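Local atomic coordinates of RE68036p (Drosophila melanogaster, PDB entry 1SQH), a protein that is of unknown function in detail but probably transfers acyl groups to glycine as an N-acyltransferase. Residues G30-H35 and G287-L292; I147-C152 and V293-K298; P168-E173 and L212-S217. All blocks are in the same frame, centred on the assembly; numbering follows the deposited sequence.

Contact 1. Residues G30-H35 and G287-L292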
# COMPACT_ATOMS: atom_id res chain seq x y z
N GLY A 30 -7.22 15.88 -5.30
CA GLY A 30 -7.90 15.88 -4.02
C GLY A 30 -7.39 14.84 -3.05
O GLY A 30 -6.66 13.91 -3.41
N ILE A 31 -7.79 15.00 -1.80
CA ILE A 31 -7.41 14.14 -0.69
C ILE A 31 -7.78 12.63 -0.77
O ILE A 31 -7.29 11.83 0.03
CB ILE A 31 -7.99 14.75 0.61
CG1 ILE A 31 -6.92 14.78 1.69
CG2 ILE A 31 -9.24 14.02 1.05
CD1 ILE A 31 -5.86 15.83 1.41
N ARG A 32 -8.63 12.25 -1.72
CA ARG A 32 -9.05 10.85 -1.83
C ARG A 32 -8.25 10.05 -2.85
O ARG A 32 -8.42 8.84 -2.97
CB ARG A 32 -10.52 10.74 -2.22
CG ARG A 32 -11.52 11.15 -1.16
CD ARG A 32 -12.87 11.28 -1.83
NE ARG A 32 -13.98 11.22 -0.91
CZ ARG A 32 -14.94 10.30 -0.97
NH1 ARG A 32 -14.91 9.36 -1.92
NH2 ARG A 32 -15.94 10.32 -0.10
N ASN A 33 -7.40 10.74 -3.58
CA ASN A 33 -6.59 10.11 -4.62
C ASN A 33 -5.50 9.19 -4.05
O ASN A 33 -4.74 9.57 -3.16
CB ASN A 33 -5.99 11.21 -5.48
CG ASN A 33 -5.08 10.68 -6.54
OD1 ASN A 33 -3.88 10.49 -6.31
ND2 ASN A 33 -5.65 10.41 -7.72
N PHE A 34 -5.41 7.97 -4.58
CA PHE A 34 -4.44 7.00 -4.10
C PHE A 34 -2.97 7.31 -4.30
O PHE A 34 -2.12 6.85 -3.53
CB PHE A 34 -4.77 5.62 -4.68
CG PHE A 34 -5.91 4.94 -3.97
CD1 PHE A 34 -5.66 4.07 -2.91
CD2 PHE A 34 -7.22 5.19 -4.33
CE1 PHE A 34 -6.71 3.45 -2.22
CE2 PHE A 34 -8.28 4.58 -3.65
CZ PHE A 34 -8.02 3.71 -2.60
N HIS A 35 -2.64 8.08 -5.33
CA HIS A 35 -1.25 8.43 -5.54
C HIS A 35 -0.90 9.49 -4.52
O HIS A 35 0.22 9.51 -3.99
CB HIS A 35 -1.01 8.91 -6.97
CG HIS A 35 -1.03 7.78 -7.95
ND1 HIS A 35 0.03 6.91 -8.09
CD2 HIS A 35 -2.02 7.29 -8.73
CE1 HIS A 35 -0.31 5.93 -8.90
NE2 HIS A 35 -1.56 6.13 -9.30
N GLY A 287 -19.17 1.85 5.64
CA GLY A 287 -19.36 3.08 4.87
C GLY A 287 -18.42 3.26 3.69
O GLY A 287 -18.59 4.19 2.90
N TYR A 288 -17.43 2.38 3.56
CA TYR A 288 -16.47 2.45 2.46
C TYR A 288 -17.16 2.28 1.11
O TYR A 288 -18.10 1.49 0.99
CB TYR A 288 -15.41 1.35 2.59
CG TYR A 288 -14.28 1.65 3.56
CD1 TYR A 288 -13.07 2.18 3.11
CD2 TYR A 288 -14.43 1.41 4.92
CE1 TYR A 288 -12.03 2.46 4.01
CE2 TYR A 288 -13.41 1.68 5.83
CZ TYR A 288 -12.21 2.21 5.37
OH TYR A 288 -11.20 2.46 6.28
N GLN A 289 -16.70 3.01 0.10
CA GLN A 289 -17.28 2.88 -1.23
C GLN A 289 -16.16 2.52 -2.20
O GLN A 289 -15.00 2.86 -1.98
CB GLN A 289 -17.95 4.18 -1.68
CG GLN A 289 -17.00 5.35 -1.73
CD GLN A 289 -17.64 6.60 -2.30
OE1 GLN A 289 -17.89 6.69 -3.51
NE2 GLN A 289 -17.91 7.58 -1.44
N LYS A 290 -16.53 1.82 -3.27
CA LYS A 290 -15.58 1.40 -4.29
C LYS A 290 -15.42 2.51 -5.33
O LYS A 290 -16.31 2.70 -6.16
CB LYS A 290 -16.09 0.12 -4.96
CG LYS A 290 -15.40 -0.25 -6.27
CD LYS A 290 -16.12 -1.42 -6.92
CE LYS A 290 -15.51 -1.81 -8.26
NZ LYS A 290 -16.30 -2.92 -8.89
N ASP A 291 -14.33 3.26 -5.31
CA ASP A 291 -14.23 4.26 -6.35
C ASP A 291 -13.00 4.15 -7.24
O ASP A 291 -12.68 5.09 -7.97
CB ASP A 291 -14.38 5.68 -5.78
CG ASP A 291 -13.36 5.99 -4.74
OD1 ASP A 291 -12.22 5.55 -4.82
OD2 ASP A 291 -13.68 6.74 -3.73
N LEU A 292 -12.32 3.01 -7.18
CA LEU A 292 -11.16 2.76 -8.04
C LEU A 292 -10.88 1.27 -8.25
O LEU A 292 -11.13 0.45 -7.37
CB LEU A 292 -9.89 3.41 -7.47
CG LEU A 292 -8.68 3.33 -8.41
CD1 LEU A 292 -8.95 4.19 -9.63
CD2 LEU A 292 -7.37 3.77 -7.71
O HOH W 1 -10.32 7.59 -4.96
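Phe34 and Leu292 form the tightly packed part of this contact. Leu292 CD2 lies 3.7 Å from Phe34 CD2, at a slant to the ring. The two side chains run alongside one another in opposite senses. Leu292 CG stands anti to its backbone N (chi1 -173°), which carries CD2 to the ring. Phe34 is buried, and the edge of its ring also points to Asp291, with Phe34 CE2 4.2 Å from Asp291 OD1.

The other side is looser and more polar. Arg32 reaches out as an extended chain and crosses Asp291 at about a right angle. Arg32 NH1 makes a long salt bridge of 3.4 Å to Asp291 OD2, with guanidinium and carboxylate planes 49° apart. Gln289 NE2 sits at the guanidinium edge, 3.5 Å from Arg32 NH1. Both are donors, so this is packing only. A water also joins the segments: its O donates to Arg32 O at 3.0 Å and to Asp291 OD1 at 2.8 Å. Gln289 and Asp291 are exposed.

Asn33 caps the start of helix 34-51, accepting a weak bond from His35 N. A classic beta bulge sets Asp291 and Leu292 of strand 289-299 opposite Gly154 of strand 147-157. The helix start rests on the sheet: Phe34 touches Val156 of strand 147-157 and Thr269 and Trp271 of strand 268-273. Arg32 of the turn also touches Val156.

Contact 2. Residues I147-C152 and V293-K298; sequences IQPRQC and VNEWIK
Arg150 CG sits between its backbone N and carbonyl carbon (chi1 60°), and the chain then runs extended to NE. This lays the guanidinium beside Trp296, whose CB stands over the centre of one guanidinium face. The guanidinium and indole planes are 27° apart, and Arg150 NH2 is 3.6 Å from Trp296 CD1. NH2 also forms a salt bridge with Glu196. With an alanine here, Glu196 would probably lose its mate, and Trp296 CB and CD1 their guanidinium neighbour. On the same face, Cys152 SG meets Trp296 CE3 obliquely at 3.6 Å, a sulfur-aromatic contact.

The segments are antiparallel neighbours in the mixed sheet, with strand 289-299 between strands 147-157 and 123-128. Gln148 with Lys298, Arg150 with Trp296 and Cys152 with Asn294 are hydrogen-bonded pairs. Pro149, which has no N-H to give, falls in a non-hydrogen-bonded pair with Ile297.

The other face carries Gln151 and Glu295. Gln151 NE2 donates to Glu295 OE2 at 3.1 Å, on the anti side of the carboxylate and tilted out of its plane. Glu295 OE1 is held by Lys136 of helix 129-141. Ile147 CG2 and Ile297 CG2 pack unusually tightly, at 3.4 Å.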
# COMPACT_ATOMS: atom_id res chain seq x y z
N ILE A 147 3.25 -13.86 -16.40
CA ILE A 147 2.79 -12.77 -15.56
C ILE A 147 1.58 -13.20 -14.71
O ILE A 147 0.76 -14.00 -15.15
CB ILE A 147 2.39 -11.56 -16.43
CG1 ILE A 147 3.59 -11.10 -17.26
CG2 ILE A 147 1.87 -10.44 -15.55
CD1 ILE A 147 3.27 -10.06 -18.30
N GLN A 148 1.50 -12.66 -13.50
CA GLN A 148 0.40 -12.98 -12.58
C GLN A 148 -0.30 -11.68 -12.16
O GLN A 148 0.06 -11.06 -11.16
CB GLN A 148 0.93 -13.69 -11.33
CG GLN A 148 1.55 -15.05 -11.60
CD GLN A 148 2.45 -15.53 -10.47
OE1 GLN A 148 2.94 -16.67 -10.50
NE2 GLN A 148 2.69 -14.68 -9.48
N PRO A 149 -1.29 -11.24 -12.94
CA PRO A 149 -1.99 -10.00 -12.59
C PRO A 149 -3.24 -10.28 -11.76
O PRO A 149 -3.81 -11.37 -11.82
CB PRO A 149 -2.34 -9.43 -13.97
CG PRO A 149 -2.70 -10.67 -14.73
CD PRO A 149 -1.64 -11.68 -14.30
N ARG A 150 -3.65 -9.30 -10.96
CA ARG A 150 -4.86 -9.44 -10.16
C ARG A 150 -5.52 -8.09 -9.96
O ARG A 150 -4.85 -7.09 -9.73
CB ARG A 150 -4.57 -10.09 -8.80
CG ARG A 150 -3.60 -9.33 -7.91
CD ARG A 150 -3.23 -10.16 -6.70
NE ARG A 150 -1.94 -9.77 -6.14
CZ ARG A 150 -1.78 -8.85 -5.19
NH1 ARG A 150 -2.83 -8.23 -4.68
NH2 ARG A 150 -0.56 -8.57 -4.75
N GLN A 151 -6.84 -8.08 -10.06
CA GLN A 151 -7.60 -6.84 -9.90
C GLN A 151 -7.90 -6.54 -8.43
O GLN A 151 -8.32 -7.40 -7.66
CB GLN A 151 -8.91 -6.94 -10.68
CG GLN A 151 -8.71 -7.21 -12.16
CD GLN A 151 -9.44 -6.21 -13.05
OE1 GLN A 151 -10.65 -5.98 -12.89
NE2 GLN A 151 -8.72 -5.63 -13.99
N CYS A 152 -7.68 -5.28 -8.06
CA CYS A 152 -7.92 -4.85 -6.69
C CYS A 152 -8.86 -3.65 -6.66
O CYS A 152 -8.79 -2.77 -7.53
CB CYS A 152 -6.59 -4.50 -6.02
SG CYS A 152 -5.41 -5.87 -6.03
N VAL A 293 -10.37 0.94 -9.43
CA VAL A 293 -10.00 -0.44 -9.75
C VAL A 293 -8.61 -0.35 -10.36
O VAL A 293 -8.40 0.35 -11.35
CB VAL A 293 -10.95 -1.09 -10.76
CG1 VAL A 293 -10.45 -2.48 -11.12
CG2 VAL A 293 -12.36 -1.15 -10.19
N ASN A 294 -7.66 -1.05 -9.75
CA ASN A 294 -6.28 -1.06 -10.22
C ASN A 294 -5.79 -2.48 -10.27
O ASN A 294 -6.41 -3.39 -9.72
CB ASN A 294 -5.40 -0.28 -9.24
CG ASN A 294 -5.24 1.18 -9.62
OD1 ASN A 294 -6.05 1.74 -10.36
ND2 ASN A 294 -4.18 1.81 -9.09
N GLU A 295 -4.66 -2.69 -10.94
CA GLU A 295 -4.10 -4.03 -11.00
C GLU A 295 -2.75 -4.08 -10.30
O GLU A 295 -2.02 -3.09 -10.23
CB GLU A 295 -3.96 -4.51 -12.45
CG GLU A 295 -5.18 -5.25 -12.98
CD GLU A 295 -5.01 -5.76 -14.41
OE1 GLU A 295 -3.96 -6.38 -14.71
OE2 GLU A 295 -5.92 -5.56 -15.23
N TRP A 296 -2.45 -5.24 -9.74
CA TRP A 296 -1.17 -5.49 -9.10
C TRP A 296 -0.60 -6.53 -10.06
O TRP A 296 -1.15 -7.63 -10.20
CB TRP A 296 -1.36 -6.08 -7.72
CG TRP A 296 -0.97 -5.15 -6.61
CD1 TRP A 296 0.14 -5.24 -5.82
CD2 TRP A 296 -1.68 -3.98 -6.18
NE1 TRP A 296 0.16 -4.21 -4.91
CE2 TRP A 296 -0.95 -3.42 -5.11
CE3 TRP A 296 -2.87 -3.35 -6.59
CZ2 TRP A 296 -1.37 -2.26 -4.43
CZ3 TRP A 296 -3.29 -2.19 -5.91
CH2 TRP A 296 -2.53 -1.66 -4.85
N ILE A 297 0.47 -6.18 -10.77
CA ILE A 297 1.04 -7.09 -11.74
C ILE A 297 2.35 -7.69 -11.28
O ILE A 297 3.38 -7.01 -11.27
CB ILE A 297 1.25 -6.39 -13.08
CG1 ILE A 297 -0.06 -5.71 -13.52
CG2 ILE A 297 1.70 -7.39 -14.12
CD1 ILE A 297 0.02 -4.96 -14.84
N LYS A 298 2.31 -8.95 -10.88
CA LYS A 298 3.51 -9.64 -10.43
C LYS A 298 4.18 -10.32 -11.63
O LYS A 298 3.58 -11.18 -12.28
CB LYS A 298 3.14 -10.68 -9.37
CG LYS A 298 4.24 -11.65 -8.97
CD LYS A 298 5.46 -10.94 -8.39
CE LYS A 298 6.49 -11.97 -7.93
NZ LYS A 298 7.81 -11.38 -7.61

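Contact 3. Residues P168-E173 and L212-S217; sequences PDLPSE and LGICRS
The end of the loop 168-173 runs 44° from the end of segment 212-217, and the CA atoms of Glu173 and Arg216 are the nearest across the contact. Here Ser217 N donates to Glu173 O at 2.9 Å. The bond is fairly straight, with an angle of 163° at the hydrogen, but the donor stands above the carbonyl plane. Arg216 CA adds a CA-H...O contact to the same Glu173 O at 3.3 Å.

Ser217 grips the loop a second time through its side chain. Ser217 OG, anti to its own carbonyl carbon (chi1 -62°), donates to Ser172 O at 3.2 Å, in the carbonyl plane. Two successive carbonyls of the loop are therefore held by one serine.

These bonds lie just before strand 174-177, an outer strand of the four-stranded antiparallel sheet. Strand 211-216 is its neighbour there, and Cys215 pairs with Glu175 just beyond the loop.

The apolar part lies further back along the loop. Leu170 CD1 meets Ile214 CD1 at 3.7 Å. Leu170 also touches Ile176, while Ile214 packs on Leu252 of helix 248-263. The carboxylate of Glu173 turns elsewhere and forms a salt bridge with Arg246.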
# COMPACT_ATOMS: atom_id res chain seq x y z
N PRO A 168 -18.17 -1.56 16.92
CA PRO A 168 -18.82 -2.67 17.62
C PRO A 168 -18.20 -3.00 18.98
O PRO A 168 -17.09 -2.56 19.29
CB PRO A 168 -18.67 -3.83 16.64
CG PRO A 168 -18.68 -3.14 15.31
CD PRO A 168 -17.76 -1.98 15.57
N ASP A 169 -18.93 -3.77 19.78
CA ASP A 169 -18.45 -4.18 21.09
C ASP A 169 -17.71 -5.50 20.98
O ASP A 169 -18.13 -6.41 20.27
CB ASP A 169 -19.62 -4.33 22.06
CG ASP A 169 -19.93 -3.04 22.78
OD1 ASP A 169 -20.07 -2.00 22.09
OD2 ASP A 169 -20.03 -3.06 24.03
N LEU A 170 -16.61 -5.59 21.72
CA LEU A 170 -15.77 -6.78 21.73
C LEU A 170 -16.25 -7.83 22.74
O LEU A 170 -16.39 -7.54 23.93
CB LEU A 170 -14.34 -6.37 22.07
CG LEU A 170 -13.28 -7.46 22.15
CD1 LEU A 170 -12.95 -7.96 20.74
CD2 LEU A 170 -12.04 -6.91 22.83
N PRO A 171 -16.51 -9.05 22.28
CA PRO A 171 -16.97 -10.14 23.14
C PRO A 171 -16.00 -10.46 24.30
O PRO A 171 -14.78 -10.45 24.11
CB PRO A 171 -17.11 -11.31 22.17
CG PRO A 171 -17.55 -10.65 20.93
CD PRO A 171 -16.61 -9.45 20.86
N SER A 172 -16.56 -10.73 25.48
CA SER A 172 -15.78 -11.04 26.68
C SER A 172 -14.63 -12.00 26.44
O SER A 172 -13.56 -11.87 27.05
CB SER A 172 -16.70 -11.63 27.76
OG SER A 172 -17.64 -10.68 28.23
N GLU A 173 -14.84 -12.97 25.55
CA GLU A 173 -13.81 -13.95 25.26
C GLU A 173 -12.52 -13.32 24.74
O GLU A 173 -11.45 -13.93 24.82
CB GLU A 173 -14.30 -14.96 24.21
CG GLU A 173 -15.67 -15.60 24.47
CD GLU A 173 -16.82 -14.75 23.95
OE1 GLU A 173 -17.24 -13.79 24.65
OE2 GLU A 173 -17.31 -15.04 22.83
N LEU A 212 -3.78 -3.44 15.13
CA LEU A 212 -4.72 -3.90 16.14
C LEU A 212 -4.83 -5.42 16.13
O LEU A 212 -4.95 -6.03 15.08
CB LEU A 212 -6.10 -3.29 15.92
CG LEU A 212 -6.34 -1.84 16.37
CD1 LEU A 212 -7.81 -1.47 16.19
CD2 LEU A 212 -5.97 -1.70 17.84
N GLY A 213 -4.80 -6.01 17.32
CA GLY A 213 -4.91 -7.45 17.41
C GLY A 213 -5.98 -7.86 18.40
O GLY A 213 -6.25 -7.14 19.37
N ILE A 214 -6.58 -9.01 18.14
CA ILE A 214 -7.62 -9.57 19.01
C ILE A 214 -7.06 -10.85 19.67
O ILE A 214 -6.71 -11.82 18.98
CB ILE A 214 -8.89 -9.97 18.21
CG1 ILE A 214 -9.48 -8.76 17.48
CG2 ILE A 214 -9.93 -10.55 19.15
CD1 ILE A 214 -10.13 -7.74 18.39
N CYS A 215 -6.96 -10.85 20.99
CA CYS A 215 -6.46 -12.02 21.70
C CYS A 215 -7.47 -12.56 22.70
O CYS A 215 -8.27 -11.80 23.25
CB CYS A 215 -5.16 -11.69 22.43
SG CYS A 215 -3.79 -11.26 21.34
N ARG A 216 -7.44 -13.87 22.92
CA ARG A 216 -8.35 -14.50 23.87
C ARG A 216 -7.92 -14.07 25.27
O ARG A 216 -6.73 -14.11 25.59
CB ARG A 216 -8.29 -16.03 23.76
CG ARG A 216 -8.28 -16.56 22.34
CD ARG A 216 -8.78 -18.00 22.27
NE ARG A 216 -10.24 -18.06 22.22
CZ ARG A 216 -10.96 -19.17 22.32
NH1 ARG A 216 -10.36 -20.34 22.49
NH2 ARG A 216 -12.29 -19.11 22.25
N SER A 217 -8.87 -13.65 26.09
CA SER A 217 -8.53 -13.24 27.45
C SER A 217 -7.81 -14.36 28.19
O SER A 217 -6.95 -14.10 29.03
CB SER A 217 -9.79 -12.83 28.19
OG SER A 217 -10.39 -11.71 27.55

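Contacts 1 and 2 both use strand 289-299 of the mixed sheet. Their centres are about 18 Å apart, and segments 287-292 and 293-298 follow directly on each other. Contact 1 brings the start of helix 34-51 to this strand. Contact 2 pairs it with strand 147-157. Along the chain their segments alternate, so the two contacts cross. Contact 3 belongs to the separate four-stranded antiparallel sheet. Its centre is about 29 Å from that of contact 1 and about 34 Å from that of contact 2. Both its segments fall between 147-152 and 287-292 in sequence. Strand 289-299 is inserted between strands 123-128 and 147-157, so the chain's end joins a sheet formed mostly by its first half.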